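Local coordinates for putative methyltransferase protein (Bacteroides fragilis, PDB 5BP9) that probably transfers methyl groups from S-adenosylmethionine to an acceptor not yet known, and is held here with the spent cofactor S-adenosyl-L-homocysteine, at residues 174-179 against 224-229; 151-156 against 180-185; 204-209 against 269-274. All blocks are in the same frame, centred on the assembly; numbering follows the deposited sequence. Where two conformers were deposited one is given.

Contact 1 (174-179 against 224-229); sequences IGRLEN and YGEIDF. With ETE (2-{2-[2-2-(methoxy-ethoxy)-ethoxy]-ethoxy}-ethanol), chain B.
A salt-bridge network of R176, E178 and E226 ties the loop that follows strand 161-166 of the methyltransferase core to the four-stranded antiparallel sheet that holds strand 226-233. E226, at the start of that strand, carries most of it. With CG anti to its carbonyl carbon (chi1 -69°) and an extended chain beyond, its carboxylate reaches straight into the loop 174-179. There E226 OE2 takes the backbone hydrogen of L177 N at 2.8 Å, nearly straight at 162° and received on the anti lone pair. The same oxygen accepts from a water, E226 OE2 to water 2.8 Å, and that water accepts from E178 N, so two successive loop amides are served by one carboxylate oxygen, directly and through water. The other oxygen, E226 OE1, lies 3.1 Å from R176 NH2 but well out of the guanidinium plane. The carboxylate carbon sits over the centre of one guanidinium face, the two planes turned 47° apart, and the attraction is one of charge alone. R176 has a second conformer, so this pairing is less certain. At its NE end R176 makes a long salt bridge to E178 OE2, 3.6 Å. A second water donates to G175 O at 2.7 Å and also to I227 O, linking the two backbones. The loop itself is pinned by N179 ND2, which donates in the plane of its own amide to I174 O at 2.9 Å. Beyond E226 the strand runs on to F229, whose ring has I227 CG2 over one face and C15 of the bound polyether ETE over the other. Strand 226-233 pairs with strand 236-244, I227 bonding to W243 and F229 to F241, while the loop leads into helix 180-190, against which I174 packs.

Contact 2 (151-156 against 180-185); sequences NLFDER and MPLFFR. With SAH (S-adenosyl-L-homocysteine), chain D.
F153 meets helix 180-190 in two ways: the L182 CD2 methyl comes up obliquely to F153 CD1, 3.9 Å away, while at the edge of the ring F153 CE1 comes 4.0 Å from F183 CA, close to the ring plane. L182 has its CG anti to the backbone N (chi1 176°), which sends the methyl toward F153. The F183 ring is itself met at its rim, by F153 CE1 on CD1 and more loosely by L152 CD2, 4.5 Å from F183 CE1. L152 CD2 also lies above one face of the F153 ring, and the leucine continues inward onto M166 of strand 161-166 and M187 and L190 of the helix. A type I beta turn from N151 to D154 presents L152 and F153 side by side. It is reinforced by an Asx turn: N151 OD1 accepts from F153 N at 3.0 Å and, weakly, from SAH N6 at 2.9 Å, so the turn holds the very carbonyl that meets the amino group. A second Asx turn follows: D154 OD1 takes both R156 N and R156 NE, and R156 grips the carboxylate side-on, NH2 to OD2 at 2.8 Å. D154 O is bonded to K186 of the helix as well. What crosses between the side chains of the two segments is thus wholly apolar, and of the turn's polar atoms L152 N and N151 OD1 turn to the adenine. L152 N donates to SAH N1, 3.1 Å and almost straight at 174°. One acceptor and one donor on the turn therefore read the amino group and ring nitrogen that distinguish adenine, a pairing familiar from the class I methyltransferases.

Contact 3 (204-209 against 269-274); sequences LRYLFE and KHYDYL
F208 N donates to R205 O at 2.9 Å, closing a turn of 3-10 helix that holds Y206 up against Y271, the last residue of the loop between strands 260-267 and 272-279. The hairpin these strands form is the characteristic carboxyl-terminal element of the Rossmann-like methyltransferase fold, in which the last strand slips antiparallel into an otherwise parallel sheet. The contact is a single offset stack. The ring centroids of Y206 and Y271 stand 4.5 Å apart with planes only 16° from parallel, and Y271 CD2 lies over one face of the Y206 ring, 3.4 Å from Y206 CD1. From the other partner's standpoint it is Y206 CB that lies above the Y271 ring, 4.1 Å from Y271 CE2. Y206 adopts the crowded position between its backbone N and carbonyl carbon (chi1 75°), which turns the ring flat toward the hairpin. Behind it L207 CG sits on the opposite face, so the ring is sandwiched between a leucine and a tyrosine. Both tyrosines are exposed, and the stack lies at the surface, away from the cofactor site.

Past the loop, strand 272-279 joins its antiparallel neighbour 195-202, Y271 bonding through the backbone to D203 and Y273 to S201. D203 also serves the first segment, its OD1 accepting from R205 N, so one residue just after strand 195-202 holds both sides of the stack. The imidazole of H270 was not modelled. Y271 itself has a left-handed backbone conformation, just before the strand begins, and its two neighbours bond across it: H270 N donates to D272 OD1 at 3.1 Å, coming from above the carboxylate, 36° out of its plane.

Contact 2 is partly buried, whereas contacts 1 and 3 lie at the surface. Contacts 1 and 2 are joined along the chain: the loop 174-179 runs directly into helix 180-190, and I174 CD1 packs on F183 and on the selenomethionine M180. Contact 1 also meets contact 3, where the Y224 ring lies on the backbone at L204 and R205, and I227 reaches F208. Contacts 2 and 3, about 26 Å apart between centres, do not touch. The chemistry follows position: charge and water at the loop-to-sheet junction of contact 1, hydrocarbon packing beside adenine in contact 2, and a lone aromatic stack at the rim in contact 3.

Contact 1 (174-179 against 224-229)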
loop_
_atom_site.group_PDB
_atom_site.type_symbol
_atom_site.label_atom_id
_atom_site.label_comp_id
_atom_site.label_asym_id
_atom_site.label_seq_id
_atom_site.Cartn_x
_atom_site.Cartn_y
_atom_site.Cartn_z
ATOM N N ILE A 174 0.614 2.806 6.955
ATOM C CA ILE A 174 0.736 3.758 8.088
ATOM C C ILE A 174 0.266 3.112 9.411
ATOM O O ILE A 174 0.785 3.432 10.502
ATOM C CB ILE A 174 0.018 5.100 7.803
ATOM C CG1 ILE A 174 0.609 5.751 6.544
ATOM C CG2 ILE A 174 0.118 6.055 9.014
ATOM C CD1 ILE A 174 -0.225 6.859 5.992
ATOM N N GLY A 175 -0.710 2.209 9.324
ATOM C CA GLY A 175 -1.136 1.378 10.456
ATOM C C GLY A 175 -2.139 2.017 11.393
ATOM O O GLY A 175 -3.226 1.474 11.623
ATOM N N ARG A 176 -1.757 3.164 11.957
ATOM C CA ARG A 176 -2.562 3.863 12.956
ATOM C C ARG A 176 -2.359 5.372 12.814
ATOM O O ARG A 176 -1.334 5.830 12.336
ATOM C CB ARG A 176 -2.190 3.388 14.374
ATOM C CG ARG A 176 -2.464 1.899 14.616
ATOM C CD ARG A 176 -2.264 1.425 16.052
ATOM N NE ARG A 176 -3.058 2.186 17.009
ATOM C CZ ARG A 176 -4.334 1.950 17.308
ATOM N NH1 ARG A 176 -5.009 0.956 16.732
ATOM N NH2 ARG A 176 -4.938 2.725 18.194
ATOM N N LEU A 177 -3.361 6.138 13.214
ATOM C CA LEU A 177 -3.263 7.602 13.146
ATOM C C LEU A 177 -2.089 8.155 13.953
ATOM O O LEU A 177 -1.515 9.159 13.566
ATOM C CB LEU A 177 -4.575 8.275 13.598
ATOM C CG LEU A 177 -5.801 7.975 12.737
ATOM C CD1 LEU A 177 -6.983 8.671 13.382
ATOM C CD2 LEU A 177 -5.598 8.427 11.295
ATOM N N GLU A 178 -1.725 7.497 15.052
ATOM C CA GLU A 178 -0.554 7.972 15.838
ATOM C C GLU A 178 0.767 7.897 15.066
ATOM O O GLU A 178 1.773 8.489 15.475
ATOM C CB GLU A 178 -0.446 7.252 17.191
ATOM C CG GLU A 178 -0.122 5.772 17.098
ATOM C CD GLU A 178 -0.012 5.072 18.438
ATOM O OE1 GLU A 178 0.215 5.739 19.483
ATOM O OE2 GLU A 178 -0.128 3.836 18.422
ATOM N N ASN A 179 0.783 7.153 13.953
ATOM C CA ASN A 179 1.954 7.117 13.060
ATOM C C ASN A 179 1.967 8.181 11.968
ATOM O O ASN A 179 2.886 8.213 11.165
ATOM C CB ASN A 179 2.062 5.745 12.426
ATOM C CG ASN A 179 2.440 4.686 13.429
ATOM O OD1 ASN A 179 3.020 4.985 14.491
ATOM N ND2 ASN A 179 2.142 3.440 13.103
ATOM N N TYR A 224 -12.367 4.352 13.623
ATOM C CA TYR A 224 -12.968 3.151 13.056
ATOM C C TYR A 224 -12.155 2.526 11.898
ATOM O O TYR A 224 -12.254 1.331 11.662
ATOM C CB TYR A 224 -14.417 3.382 12.605
ATOM C CG TYR A 224 -14.589 4.493 11.590
ATOM C CD1 TYR A 224 -14.318 4.305 10.242
ATOM C CD2 TYR A 224 -15.028 5.750 11.995
ATOM C CE1 TYR A 224 -14.467 5.349 9.328
ATOM C CE2 TYR A 224 -15.194 6.769 11.098
ATOM C CZ TYR A 224 -14.898 6.574 9.765
ATOM O OH TYR A 224 -15.079 7.634 8.900
ATOM N N GLY A 225 -11.359 3.332 11.200
ATOM C CA GLY A 225 -10.514 2.842 10.109
ATOM C C GLY A 225 -9.243 2.130 10.562
ATOM O O GLY A 225 -8.512 1.599 9.716
ATOM N N GLU A 226 -8.971 2.108 11.871
ATOM C CA GLU A 226 -7.814 1.371 12.421
ATOM C C GLU A 226 -8.203 -0.108 12.597
ATOM O O GLU A 226 -8.756 -0.508 13.644
ATOM C CB GLU A 226 -7.336 2.001 13.739
ATOM C CG GLU A 226 -6.699 3.378 13.533
ATOM C CD GLU A 226 -6.241 4.046 14.796
ATOM O OE1 GLU A 226 -6.716 3.684 15.895
ATOM O OE2 GLU A 226 -5.423 4.966 14.696
ATOM N N ILE A 227 -7.942 -0.881 11.544
ATOM C CA ILE A 227 -8.291 -2.307 11.433
ATOM C C ILE A 227 -7.016 -3.108 11.709
ATOM O O ILE A 227 -5.909 -2.622 11.535
ATOM C CB ILE A 227 -8.800 -2.620 9.978
ATOM C CG1 ILE A 227 -10.005 -1.749 9.626
ATOM C CG2 ILE A 227 -9.182 -4.087 9.768
ATOM C CD1 ILE A 227 -11.107 -1.802 10.647
ATOM N N ASP A 228 -7.177 -4.349 12.127
ATOM C CA ASP A 228 -6.083 -5.298 12.124
ATOM C C ASP A 228 -6.428 -6.518 11.314
ATOM O O ASP A 228 -7.593 -6.925 11.210
ATOM C CB ASP A 228 -5.677 -5.698 13.525
ATOM C CG ASP A 228 -6.795 -6.358 14.278
ATOM O OD1 ASP A 228 -7.017 -7.585 14.121
ATOM O OD2 ASP A 228 -7.482 -5.615 14.997
ATOM N N PHE A 229 -5.387 -7.079 10.734
ATOM C CA PHE A 229 -5.483 -8.275 9.913
ATOM C C PHE A 229 -4.359 -9.257 10.254
ATOM O O PHE A 229 -3.369 -8.905 10.860
ATOM C CB PHE A 229 -5.382 -7.912 8.433
ATOM C CG PHE A 229 -6.565 -7.164 7.887
ATOM C CD1 PHE A 229 -7.800 -7.787 7.773
ATOM C CD2 PHE A 229 -6.430 -5.892 7.391
ATOM C CE1 PHE A 229 -8.875 -7.150 7.213
ATOM C CE2 PHE A 229 -7.507 -5.240 6.833
ATOM C CZ PHE A 229 -8.731 -5.861 6.748
HETATM O OH2 ETE B . 2.965 -6.360 7.603
HETATM C C12 ETE B . 2.356 -7.184 6.613
HETATM C C22 ETE B . 1.373 -6.292 5.882
HETATM O OH3 ETE B . 0.780 -6.980 4.789
HETATM C C13 ETE B . -1.148 -7.027 3.342
HETATM C C23 ETE B . -0.185 -6.156 4.135
HETATM O OH4 ETE B . -2.135 -6.215 2.704
HETATM C C14 ETE B . -4.295 -6.393 3.732
HETATM C C24 ETE B . -3.419 -6.827 2.564
HETATM O OH5 ETE B . -5.463 -7.208 3.801
HETATM C C15 ETE B . -7.848 -7.107 3.360
HETATM C C25 ETE B . -6.445 -6.891 2.805
HETATM O OH6 ETE B . -8.705 -7.594 2.322
HETATM C C26 ETE B . -9.786 -8.397 2.794
HETATM O O HOH W 1 -5.028 -0.194 12.731
HETATM O O HOH W 2 -3.665 5.905 16.606
#

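Contact 2 (151-156 against 180-185)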
loop_
_atom_site.group_PDB
_atom_site.type_symbol
_atom_site.label_atom_id
_atom_site.label_comp_id
_atom_site.label_asym_id
_atom_site.label_seq_id
_atom_site.Cartn_x
_atom_site.Cartn_y
_atom_site.Cartn_z
ATOM N N ASN A 151 11.799 -1.766 4.351
ATOM C CA ASN A 151 10.652 -1.144 5.014
ATOM C C ASN A 151 10.685 0.358 4.714
ATOM O O ASN A 151 11.713 0.997 4.924
ATOM C CB ASN A 151 10.743 -1.385 6.524
ATOM C CG ASN A 151 9.469 -1.030 7.270
ATOM O OD1 ASN A 151 8.902 0.045 7.083
ATOM N ND2 ASN A 151 9.033 -1.922 8.148
ATOM N N LEU A 152 9.559 0.922 4.245
ATOM C CA LEU A 152 9.447 2.347 3.981
ATOM C C LEU A 152 10.012 3.217 5.106
ATOM O O LEU A 152 10.631 4.252 4.842
ATOM C CB LEU A 152 7.954 2.696 3.761
ATOM C CG LEU A 152 7.601 4.175 3.559
ATOM C CD1 LEU A 152 8.168 4.669 2.246
ATOM C CD2 LEU A 152 6.099 4.383 3.610
ATOM N N PHE A 153 9.776 2.792 6.358
ATOM C CA PHE A 153 10.117 3.588 7.527
ATOM C C PHE A 153 11.567 3.435 8.012
ATOM O O PHE A 153 11.987 4.141 8.945
ATOM C CB PHE A 153 9.139 3.296 8.655
ATOM C CG PHE A 153 7.729 3.629 8.301
ATOM C CD1 PHE A 153 7.349 4.956 8.122
ATOM C CD2 PHE A 153 6.795 2.634 8.105
ATOM C CE1 PHE A 153 6.056 5.261 7.764
ATOM C CE2 PHE A 153 5.499 2.942 7.757
ATOM C CZ PHE A 153 5.123 4.251 7.598
ATOM N N ASP A 154 12.328 2.568 7.357
ATOM C CA ASP A 154 13.720 2.292 7.750
ATOM C C ASP A 154 14.497 3.605 7.688
ATOM O O ASP A 154 14.498 4.268 6.657
ATOM C CB ASP A 154 14.302 1.230 6.792
ATOM C CG ASP A 154 15.640 0.686 7.216
ATOM O OD1 ASP A 154 16.454 1.417 7.803
ATOM O OD2 ASP A 154 15.900 -0.499 6.917
ATOM N N GLU A 155 15.160 3.973 8.796
ATOM C CA GLU A 155 15.953 5.200 8.843
ATOM C C GLU A 155 17.071 5.193 7.811
ATOM O O GLU A 155 17.549 6.257 7.419
ATOM C CB GLU A 155 16.546 5.413 10.241
ATOM C CG GLU A 155 15.506 5.686 11.311
ATOM C CD GLU A 155 14.921 4.450 11.978
ATOM O OE1 GLU A 155 15.223 3.278 11.549
ATOM O OE2 GLU A 155 14.152 4.677 12.953
ATOM N N ARG A 156 17.531 3.994 7.417
ATOM C CA ARG A 156 18.597 3.857 6.423
ATOM C C ARG A 156 18.120 3.942 4.969
ATOM O O ARG A 156 18.942 4.013 4.076
ATOM C CB ARG A 156 19.355 2.530 6.611
ATOM C CG ARG A 156 19.929 2.280 8.005
ATOM C CD ARG A 156 20.260 0.801 8.198
ATOM N NE ARG A 156 19.079 -0.065 8.073
ATOM C CZ ARG A 156 19.102 -1.398 8.017
ATOM N NH1 ARG A 156 20.255 -2.062 8.082
ATOM N NH2 ARG A 156 17.962 -2.080 7.897
HETATM N N MSE A 180 0.961 9.060 11.938
HETATM C CA MSE A 180 0.945 10.111 10.920
HETATM C C MSE A 180 2.159 11.029 10.962
HETATM O O MSE A 180 2.724 11.316 9.898
HETATM C CB MSE A 180 -0.360 10.914 10.921
HETATM C CG MSE A 180 -1.514 10.097 10.363
HETATM SE SE MSE A 180 -1.335 10.028 8.397
HETATM C CE MSE A 180 -2.725 8.768 8.227
ATOM N N PRO A 181 2.603 11.491 12.148
ATOM C CA PRO A 181 3.803 12.349 12.157
ATOM C C PRO A 181 5.050 11.631 11.578
ATOM O O PRO A 181 5.773 12.215 10.765
ATOM C CB PRO A 181 3.936 12.755 13.631
ATOM C CG PRO A 181 2.530 12.669 14.163
ATOM C CD PRO A 181 1.944 11.477 13.474
ATOM N N LEU A 182 5.277 10.371 11.961
ATOM C CA LEU A 182 6.397 9.589 11.423
ATOM C C LEU A 182 6.286 9.473 9.920
ATOM O O LEU A 182 7.271 9.641 9.201
ATOM C CB LEU A 182 6.414 8.186 12.044
ATOM C CG LEU A 182 7.461 7.188 11.533
ATOM C CD1 LEU A 182 8.839 7.504 12.095
ATOM C CD2 LEU A 182 7.044 5.768 11.887
ATOM N N PHE A 183 5.073 9.172 9.449
ATOM C CA PHE A 183 4.849 9.038 8.015
ATOM C C PHE A 183 5.236 10.321 7.262
ATOM O O PHE A 183 5.979 10.269 6.277
ATOM C CB PHE A 183 3.383 8.656 7.759
ATOM C CG PHE A 183 3.009 8.698 6.308
ATOM C CD1 PHE A 183 3.555 7.777 5.423
ATOM C CD2 PHE A 183 2.181 9.679 5.816
ATOM C CE1 PHE A 183 3.266 7.846 4.069
ATOM C CE2 PHE A 183 1.850 9.727 4.464
ATOM C CZ PHE A 183 2.413 8.829 3.576
ATOM N N PHE A 184 4.718 11.472 7.711
ATOM C CA PHE A 184 4.994 12.714 7.016
ATOM C C PHE A 184 6.452 13.151 7.141
ATOM O O PHE A 184 7.000 13.730 6.209
ATOM C CB PHE A 184 4.008 13.801 7.432
ATOM C CG PHE A 184 2.643 13.602 6.813
ATOM C CD1 PHE A 184 2.501 13.674 5.426
ATOM C CD2 PHE A 184 1.517 13.326 7.573
ATOM C CE1 PHE A 184 1.261 13.471 4.818
ATOM C CE2 PHE A 184 0.279 13.167 6.973
ATOM C CZ PHE A 184 0.144 13.211 5.593
ATOM N N ARG A 185 7.103 12.819 8.259
ATOM C CA ARG A 185 8.552 13.046 8.367
ATOM C C ARG A 185 9.315 12.250 7.322
ATOM O O ARG A 185 10.230 12.780 6.695
ATOM C CB ARG A 185 9.100 12.723 9.749
ATOM C CG ARG A 185 8.756 13.756 10.799
ATOM C CD ARG A 185 9.593 13.577 12.061
ATOM N NE ARG A 185 9.330 12.334 12.797
ATOM C CZ ARG A 185 8.350 12.130 13.683
ATOM N NH1 ARG A 185 7.458 13.067 13.961
ATOM N NH2 ARG A 185 8.258 10.953 14.299
HETATM N N SAH D . 0.637 -2.651 -3.944
HETATM C CA SAH D . 0.367 -4.131 -4.109
HETATM C CB SAH D . 0.260 -4.906 -2.786
HETATM C CG SAH D . -0.718 -4.343 -1.754
HETATM S SD SAH D . -0.668 -5.296 -0.264
HETATM C C SAH D . -0.896 -4.353 -4.895
HETATM O O SAH D . -1.604 -3.410 -5.232
HETATM O OXT SAH D . -1.274 -5.472 -5.237
HETATM C "C5'" SAH D . 0.405 -4.322 0.760
HETATM C "C4'" SAH D . 1.880 -4.623 0.525
HETATM O "O4'" SAH D . 2.656 -3.718 1.338
HETATM C "C3'" SAH D . 2.354 -6.026 0.897
HETATM O "O3'" SAH D . 3.074 -6.612 -0.211
HETATM C "C2'" SAH D . 3.227 -5.812 2.129
HETATM O "O2'" SAH D . 4.239 -6.776 2.339
HETATM C "C1'" SAH D . 3.773 -4.421 1.900
HETATM N N9 SAH D . 4.227 -3.667 3.078
HETATM C C8 SAH D . 3.624 -3.613 4.278
HETATM N N7 SAH D . 4.200 -2.820 5.130
HETATM C C5 SAH D . 5.260 -2.285 4.425
HETATM C C6 SAH D . 6.272 -1.373 4.755
HETATM N N6 SAH D . 6.367 -0.787 5.961
HETATM N N1 SAH D . 7.195 -1.058 3.804
HETATM C C2 SAH D . 7.103 -1.651 2.595
HETATM N N3 SAH D . 6.176 -2.531 2.177
HETATM C C4 SAH D . 5.280 -2.823 3.141
#

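Contact 3 (204-209 against 269-274)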
loop_
_atom_site.group_PDB
_atom_site.type_symbol
_atom_site.label_atom_id
_atom_site.label_comp_id
_atom_site.label_asym_id
_atom_site.label_seq_id
_atom_site.Cartn_x
_atom_site.Cartn_y
_atom_site.Cartn_z
ATOM N N LEU A 204 -14.536 3.768 5.774
ATOM C CA LEU A 204 -15.240 2.561 6.237
ATOM C C LEU A 204 -16.398 2.813 7.182
ATOM O O LEU A 204 -16.939 1.858 7.711
ATOM C CB LEU A 204 -14.266 1.574 6.926
ATOM C CG LEU A 204 -13.117 1.040 6.060
ATOM C CD1 LEU A 204 -12.445 -0.101 6.821
ATOM C CD2 LEU A 204 -13.571 0.610 4.660
ATOM N N ARG A 205 -16.812 4.073 7.365
ATOM C CA ARG A 205 -17.854 4.389 8.342
ATOM C C ARG A 205 -19.088 3.514 8.158
ATOM O O ARG A 205 -19.650 3.032 9.132
ATOM C CB ARG A 205 -18.234 5.871 8.247
ATOM C CG ARG A 205 -19.288 6.311 9.250
ATOM C CD ARG A 205 -19.636 7.776 9.066
ATOM N NE ARG A 205 -18.627 8.645 9.652
ATOM C CZ ARG A 205 -18.562 8.925 10.945
ATOM N NH1 ARG A 205 -19.444 8.398 11.781
ATOM N NH2 ARG A 205 -17.613 9.724 11.407
ATOM N N TYR A 206 -19.498 3.318 6.907
ATOM C CA TYR A 206 -20.718 2.555 6.587
ATOM C C TYR A 206 -20.746 1.144 7.214
ATOM O O TYR A 206 -21.836 0.607 7.506
ATOM C CB TYR A 206 -20.927 2.508 5.054
ATOM C CG TYR A 206 -19.999 1.549 4.320
ATOM C CD1 TYR A 206 -18.704 1.919 3.969
ATOM C CD2 TYR A 206 -20.421 0.264 3.988
ATOM C CE1 TYR A 206 -17.855 1.036 3.307
ATOM C CE2 TYR A 206 -19.581 -0.622 3.335
ATOM C CZ TYR A 206 -18.302 -0.230 2.997
ATOM O OH TYR A 206 -17.484 -1.116 2.339
ATOM N N LEU A 207 -19.566 0.536 7.395
ATOM C CA LEU A 207 -19.457 -0.801 8.015
ATOM C C LEU A 207 -19.724 -0.822 9.526
ATOM O O LEU A 207 -20.090 -1.861 10.084
ATOM C CB LEU A 207 -18.073 -1.401 7.744
ATOM C CG LEU A 207 -17.767 -1.686 6.268
ATOM C CD1 LEU A 207 -16.322 -2.114 6.153
ATOM C CD2 LEU A 207 -18.690 -2.763 5.688
ATOM N N PHE A 208 -19.551 0.321 10.172
ATOM C CA PHE A 208 -19.662 0.451 11.609
ATOM C C PHE A 208 -20.962 1.054 12.085
ATOM O O PHE A 208 -21.089 1.394 13.262
ATOM C CB PHE A 208 -18.452 1.229 12.124
ATOM C CG PHE A 208 -17.184 0.454 11.971
ATOM C CD1 PHE A 208 -16.840 -0.511 12.904
ATOM C CD2 PHE A 208 -16.386 0.629 10.870
ATOM C CE1 PHE A 208 -15.691 -1.260 12.750
ATOM C CE2 PHE A 208 -15.229 -0.114 10.701
ATOM C CZ PHE A 208 -14.878 -1.058 11.642
ATOM N N GLU A 209 -21.917 1.186 11.180
ATOM C CA GLU A 209 -23.225 1.751 11.513
ATOM C C GLU A 209 -24.289 0.673 11.614
ATOM O O GLU A 209 -24.207 -0.369 10.955
ATOM C CB GLU A 209 -23.648 2.764 10.454
ATOM C CG GLU A 209 -22.793 4.016 10.430
ATOM C CD GLU A 209 -23.163 4.980 9.319
ATOM O OE1 GLU A 209 -23.985 4.634 8.455
ATOM O OE2 GLU A 209 -22.612 6.102 9.304
ATOM N N LYS A 269 -16.830 4.336 -6.612
ATOM C CA LYS A 269 -18.246 4.110 -6.331
ATOM C C LYS A 269 -18.502 3.286 -5.056
ATOM O O LYS A 269 -19.647 2.895 -4.794
ATOM C CB LYS A 269 -18.895 3.433 -7.551
ATOM C CG LYS A 269 -18.874 4.296 -8.808
ATOM C CD LYS A 269 -19.590 3.630 -9.975
ATOM C CE LYS A 269 -19.547 4.497 -11.228
ATOM N NZ LYS A 269 -20.464 5.670 -11.152
ATOM N N HIS A 270 -17.460 3.046 -4.255
ATOM C CA HIS A 270 -17.575 2.227 -3.040
ATOM C C HIS A 270 -16.825 2.899 -1.873
ATOM O O HIS A 270 -15.993 2.276 -1.195
ATOM C CB HIS A 270 -17.056 0.808 -3.325
ATOM N N TYR A 271 -17.127 4.181 -1.662
ATOM C CA TYR A 271 -16.570 4.990 -0.550
ATOM C C TYR A 271 -15.039 5.153 -0.610
ATOM O O TYR A 271 -14.406 5.528 0.367
ATOM C CB TYR A 271 -17.001 4.451 0.833
ATOM C CG TYR A 271 -18.498 4.428 1.030
ATOM C CD1 TYR A 271 -19.191 5.594 1.331
ATOM C CD2 TYR A 271 -19.203 3.256 0.892
ATOM C CE1 TYR A 271 -20.571 5.586 1.507
ATOM C CE2 TYR A 271 -20.593 3.223 1.050
ATOM C CZ TYR A 271 -21.269 4.394 1.363
ATOM O OH TYR A 271 -22.645 4.385 1.530
ATOM N N ASP A 272 -14.488 4.894 -1.785
ATOM C CA ASP A 272 -13.064 4.947 -2.047
ATOM C C ASP A 272 -12.676 6.203 -2.817
ATOM O O ASP A 272 -13.490 6.819 -3.509
ATOM C CB ASP A 272 -12.547 3.682 -2.758
ATOM C CG ASP A 272 -13.383 3.259 -3.958
ATOM O OD1 ASP A 272 -14.488 3.788 -4.190
ATOM O OD2 ASP A 272 -12.897 2.375 -4.667
ATOM N N TYR A 273 -11.406 6.580 -2.679
ATOM C CA TYR A 273 -10.914 7.784 -3.316
ATOM C C TYR A 273 -9.412 7.737 -3.534
ATOM O O TYR A 273 -8.700 6.960 -2.865
ATOM C CB TYR A 273 -11.279 9.025 -2.501
ATOM C CG TYR A 273 -10.535 9.087 -1.195
ATOM C CD1 TYR A 273 -11.035 8.453 -0.090
ATOM C CD2 TYR A 273 -9.314 9.746 -1.096
ATOM C CE1 TYR A 273 -10.356 8.423 1.114
ATOM C CE2 TYR A 273 -8.604 9.749 0.109
ATOM C CZ TYR A 273 -9.131 9.098 1.208
ATOM O OH TYR A 273 -8.406 9.099 2.356
ATOM N N LEU A 274 -8.970 8.584 -4.465
ATOM C CA LEU A 274 -7.555 8.830 -4.729
ATOM C C LEU A 274 -7.264 10.247 -4.327
ATOM O O LEU A 274 -7.976 11.169 -4.762
ATOM C CB LEU A 274 -7.213 8.596 -6.190
ATOM C CG LEU A 274 -5.752 8.861 -6.615
ATOM C CD1 LEU A 274 -4.793 7.832 -6.027
ATOM C CD2 LEU A 274 -5.631 8.945 -8.123
#